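Local coordinates for glutathione S-transferase (Xanthomonas axonopodis pv. citri, PDB 6NV6), which probably conjugates the thiol of glutathione to electrophilic substrates as a theta class transferase of a citrus canker bacterium, at residues 110-115 against 173-178. Residues are numbered along the deposited sequence; the frame is centred on the assembly and turned at random.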
ATOM      1  N   ARG A 110       7.984  -7.116  -4.572  1.00 36.21           N
ATOM      2  CA  ARG A 110       7.364  -7.521  -5.827  1.00 50.27           C
ATOM      3  C   ARG A 110       8.080  -8.734  -6.402  1.00 52.53           C
ATOM      4  O   ARG A 110       7.449  -9.597  -7.028  1.00 47.99           O
ATOM      5  CB  ARG A 110       7.359  -6.363  -6.825  1.00 47.06           C
ATOM      6  N   ASP A 111       9.388  -8.837  -6.154  1.00 41.72           N
ATOM      7  CA  ASP A 111      10.147 -10.003  -6.592  1.00 43.82           C
ATOM      8  C   ASP A 111       9.740 -11.241  -5.807  1.00 48.20           C
ATOM      9  O   ASP A 111       9.454 -12.294  -6.394  1.00 51.11           O
ATOM     10  CB  ASP A 111      11.642  -9.731  -6.439  1.00 51.32           C
ATOM     11  CG  ASP A 111      12.459 -10.340  -7.549  1.00 60.95           C
ATOM     12  OD1 ASP A 111      12.133 -10.082  -8.729  1.00 57.84           O
ATOM     13  OD2 ASP A 111      13.433 -11.065  -7.234  1.00 70.11           O
ATOM     14  N   LEU A 112       9.709 -11.132  -4.474  1.00 49.96           N
ATOM     15  CA  LEU A 112       9.209 -12.226  -3.649  1.00 43.32           C
ATOM     16  C   LEU A 112       7.824 -12.642  -4.106  1.00 37.02           C
ATOM     17  O   LEU A 112       7.556 -13.823  -4.338  1.00 39.94           O
ATOM     18  CB  LEU A 112       9.169 -11.818  -2.174  1.00 41.08           C
ATOM     19  CG  LEU A 112       8.562 -12.903  -1.275  1.00 46.81           C
ATOM     20  CD1 LEU A 112       9.472 -14.118  -1.207  1.00 42.78           C
ATOM     21  CD2 LEU A 112       8.271 -12.372   0.107  1.00 36.91           C
ATOM     22  N   PHE A 113       6.935 -11.669  -4.267  1.00 42.85           N
ATOM     23  CA  PHE A 113       5.557 -12.000  -4.594  1.00 50.31           C
ATOM     24  C   PHE A 113       5.437 -12.659  -5.962  1.00 44.69           C
ATOM     25  O   PHE A 113       4.552 -13.498  -6.160  1.00 42.60           O
ATOM     26  CB  PHE A 113       4.687 -10.749  -4.531  1.00 37.42           C
ATOM     27  CG  PHE A 113       3.248 -11.016  -4.800  1.00 35.22           C
ATOM     28  CD1 PHE A 113       2.752 -10.979  -6.098  1.00 38.81           C
ATOM     29  CD2 PHE A 113       2.390 -11.359  -3.766  1.00 41.89           C
ATOM     30  CE1 PHE A 113       1.411 -11.255  -6.366  1.00 38.98           C
ATOM     31  CE2 PHE A 113       1.032 -11.632  -4.021  1.00 41.38           C
ATOM     32  CZ  PHE A 113       0.549 -11.578  -5.325  1.00 42.46           C
ATOM     33  N   TRP A 114       6.295 -12.303  -6.917  1.00 48.30           N
ATOM     34  CA  TRP A 114       6.177 -12.914  -8.238  1.00 58.28           C
ATOM     35  C   TRP A 114       6.561 -14.388  -8.187  1.00 57.33           C
ATOM     36  O   TRP A 114       5.800 -15.253  -8.637  1.00 54.70           O
ATOM     37  CB  TRP A 114       7.022 -12.153  -9.263  1.00 58.85           C
ATOM     38  CG  TRP A 114       6.176 -11.237 -10.129  1.00 72.13           C
ATOM     39  CD1 TRP A 114       5.886  -9.915  -9.892  1.00 63.62           C
ATOM     40  CD2 TRP A 114       5.490 -11.583 -11.348  1.00 78.76           C
ATOM     41  NE1 TRP A 114       5.071  -9.420 -10.889  1.00 65.34           N
ATOM     42  CE2 TRP A 114       4.814 -10.418 -11.794  1.00 72.30           C
ATOM     43  CE3 TRP A 114       5.389 -12.756 -12.111  1.00 70.29           C
ATOM     44  CZ2 TRP A 114       4.048 -10.400 -12.969  1.00 65.05           C
ATOM     45  CZ3 TRP A 114       4.619 -12.734 -13.278  1.00 68.10           C
ATOM     46  CH2 TRP A 114       3.964 -11.564 -13.694  1.00 64.33           C
ATOM     47  N   GLY A 115       7.727 -14.690  -7.621  1.00 49.69           N
ATOM     48  CA  GLY A 115       8.178 -16.060  -7.490  1.00 58.11           C
ATOM     49  C   GLY A 115       7.234 -17.036  -6.805  1.00 65.79           C
ATOM     50  O   GLY A 115       7.365 -18.249  -6.979  1.00 66.40           O
ATOM     51  N   PHE A 173       0.907 -10.488   4.405  1.00 38.24           N
ATOM     52  CA  PHE A 173       0.344 -11.337   5.442  1.00 38.01           C
ATOM     53  C   PHE A 173      -0.540 -12.445   4.893  1.00 44.14           C
ATOM     54  O   PHE A 173      -0.703 -13.478   5.556  1.00 49.19           O
ATOM     55  CB  PHE A 173      -0.450 -10.487   6.438  1.00 37.05           C
ATOM     56  CG  PHE A 173       0.406  -9.833   7.497  1.00 42.26           C
ATOM     57  CD1 PHE A 173       1.099 -10.607   8.419  1.00 36.68           C
ATOM     58  CD2 PHE A 173       0.539  -8.447   7.553  1.00 36.17           C
ATOM     59  CE1 PHE A 173       1.889 -10.013   9.388  1.00 35.79           C
ATOM     60  CE2 PHE A 173       1.328  -7.851   8.522  1.00 34.07           C
ATOM     61  CZ  PHE A 173       2.005  -8.636   9.438  1.00 33.36           C
ATOM     62  N   GLU A 174      -1.104 -12.275   3.702  1.00 44.27           N
ATOM     63  CA  GLU A 174      -2.014 -13.272   3.159  1.00 42.72           C
ATOM     64  C   GLU A 174      -1.367 -14.134   2.088  1.00 38.17           C
ATOM     65  O   GLU A 174      -1.967 -15.130   1.674  1.00 45.49           O
ATOM     66  CB  GLU A 174      -3.274 -12.589   2.622  1.00 36.79           C
ATOM     67  CG  GLU A 174      -3.906 -11.620   3.639  1.00 37.55           C
ATOM     68  CD  GLU A 174      -4.290 -12.289   4.970  1.00 46.35           C
ATOM     69  OE1 GLU A 174      -4.637 -13.491   4.944  1.00 44.85           O
ATOM     70  OE2 GLU A 174      -4.250 -11.622   6.036  1.00 36.93           O
ATOM     71  N   MET A 175      -0.167 -13.774   1.640  1.00 39.30           N
ATOM     72  CA  MET A 175       0.714 -14.618   0.843  1.00 47.39           C
ATOM     73  C   MET A 175       0.966 -15.958   1.514  1.00 50.41           C
ATOM     74  O   MET A 175       1.096 -16.026   2.743  1.00 45.62           O
ATOM     75  CB  MET A 175       2.070 -13.952   0.617  1.00 45.19           C
ATOM     76  CG  MET A 175       2.235 -13.284  -0.703  1.00 46.35           C
ATOM     77  SD  MET A 175       3.986 -12.999  -1.003  1.00 50.89           S
ATOM     78  CE  MET A 175       4.517 -12.518   0.623  1.00 43.11           C
ATOM     79  N   PRO A 176       1.091 -17.033   0.740  1.00 54.90           N
ATOM     80  CA  PRO A 176       1.478 -18.326   1.330  1.00 43.36           C
ATOM     81  C   PRO A 176       2.988 -18.420   1.529  1.00 46.18           C
ATOM     82  O   PRO A 176       3.736 -18.970   0.721  1.00 50.59           O
ATOM     83  CB  PRO A 176       0.952 -19.327   0.300  1.00 42.71           C
ATOM     84  CG  PRO A 176       1.074 -18.605  -1.009  1.00 40.95           C
ATOM     85  CD  PRO A 176       0.927 -17.122  -0.724  1.00 47.76           C
ATOM     86  N   ILE A 177       3.465 -17.848   2.638  1.00 48.93           N
ATOM     87  CA  ILE A 177       4.878 -17.857   2.997  1.00 37.63           C
ATOM     88  C   ILE A 177       5.002 -18.023   4.509  1.00 47.81           C
ATOM     89  O   ILE A 177       4.036 -17.867   5.258  1.00 37.74           O
ATOM     90  CB  ILE A 177       5.601 -16.569   2.563  1.00 46.27           C
ATOM     91  CG1 ILE A 177       4.922 -15.353   3.195  1.00 45.91           C
ATOM     92  CG2 ILE A 177       5.645 -16.419   1.045  1.00 46.22           C
ATOM     93  CD1 ILE A 177       5.848 -14.187   3.405  1.00 36.39           C
ATOM     94  N   GLU A 178       6.219 -18.333   4.959  1.00 47.91           N
ATOM     95  CA  GLU A 178       6.546 -18.343   6.381  1.00 45.66           C
ATOM     96  C   GLU A 178       7.160 -16.992   6.718  1.00 51.62           C
ATOM     97  O   GLU A 178       8.217 -16.636   6.181  1.00 43.92           O
ATOM     98  CB  GLU A 178       7.496 -19.485   6.749  1.00 45.70           C
ATOM     99  CG  GLU A 178       7.502 -19.808   8.243  1.00 56.57           C
ATOM    100  CD  GLU A 178       8.253 -21.092   8.614  1.00 63.55           C
ATOM    101  OE1 GLU A 178       9.140 -21.526   7.848  1.00 57.93           O
ATOM    102  OE2 GLU A 178       7.944 -21.669   9.685  1.00 66.54           O
TER
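Met175 reaches from the chain just past the C-terminal end of helix 163-174 to helix 88-118, where Phe113 and Leu112 receive it. At Met175 the backbone departs from the helix, and Met175 CA lies 7.7 Å from Phe113 CA, near enough for a single side chain to span the gap. CB points toward helix 88-118. Met175 CG lies 3.6 Å from Phe113 CD2, with Phe113 CE2 a little farther off. Met175 SD lies the same 3.6 Å from Phe113 CD2 and also approaches Phe113 CA at 4.0 Å, so the sulfur sits where the ring joins its helix. This is a Met-aromatic contact of oblique geometry: Met175 SD stands 4.9 Å from the centroid of the Phe113 ring, 71° off the normal of that ring. The bend at the last torsion of Met175 (chi3 -40°) turns its CE off the ring and toward Leu112, and Met175 CE meets Leu112 CD2 at 3.8 Å. Two residues on, Ile177 adds its CD1, 4.5 Å from Leu112 CD2, a looser touch on the same methyl. Both helix residues carry CG anti to the backbone N, yet they leave the helix in different directions, and the thioether lies across the two. Beyond the two segments, Met175 also packs on Phe109 and Val117 of helix 88-118, while Leu112 and Ile177 both touch Leu133, so the chain leaving helix 163-174 is tied to helices 88-118 and 126-146 of the C-terminal GST domain. The backbone O of Met175 is hydrogen-bonded to Arg179. Between the two segments the side chains meet through methyls, a thioether and an aromatic ring, so dispersion and fit of shape, perhaps with some sulfur-ring attraction, probably account for the contact rather than directional polar bonds.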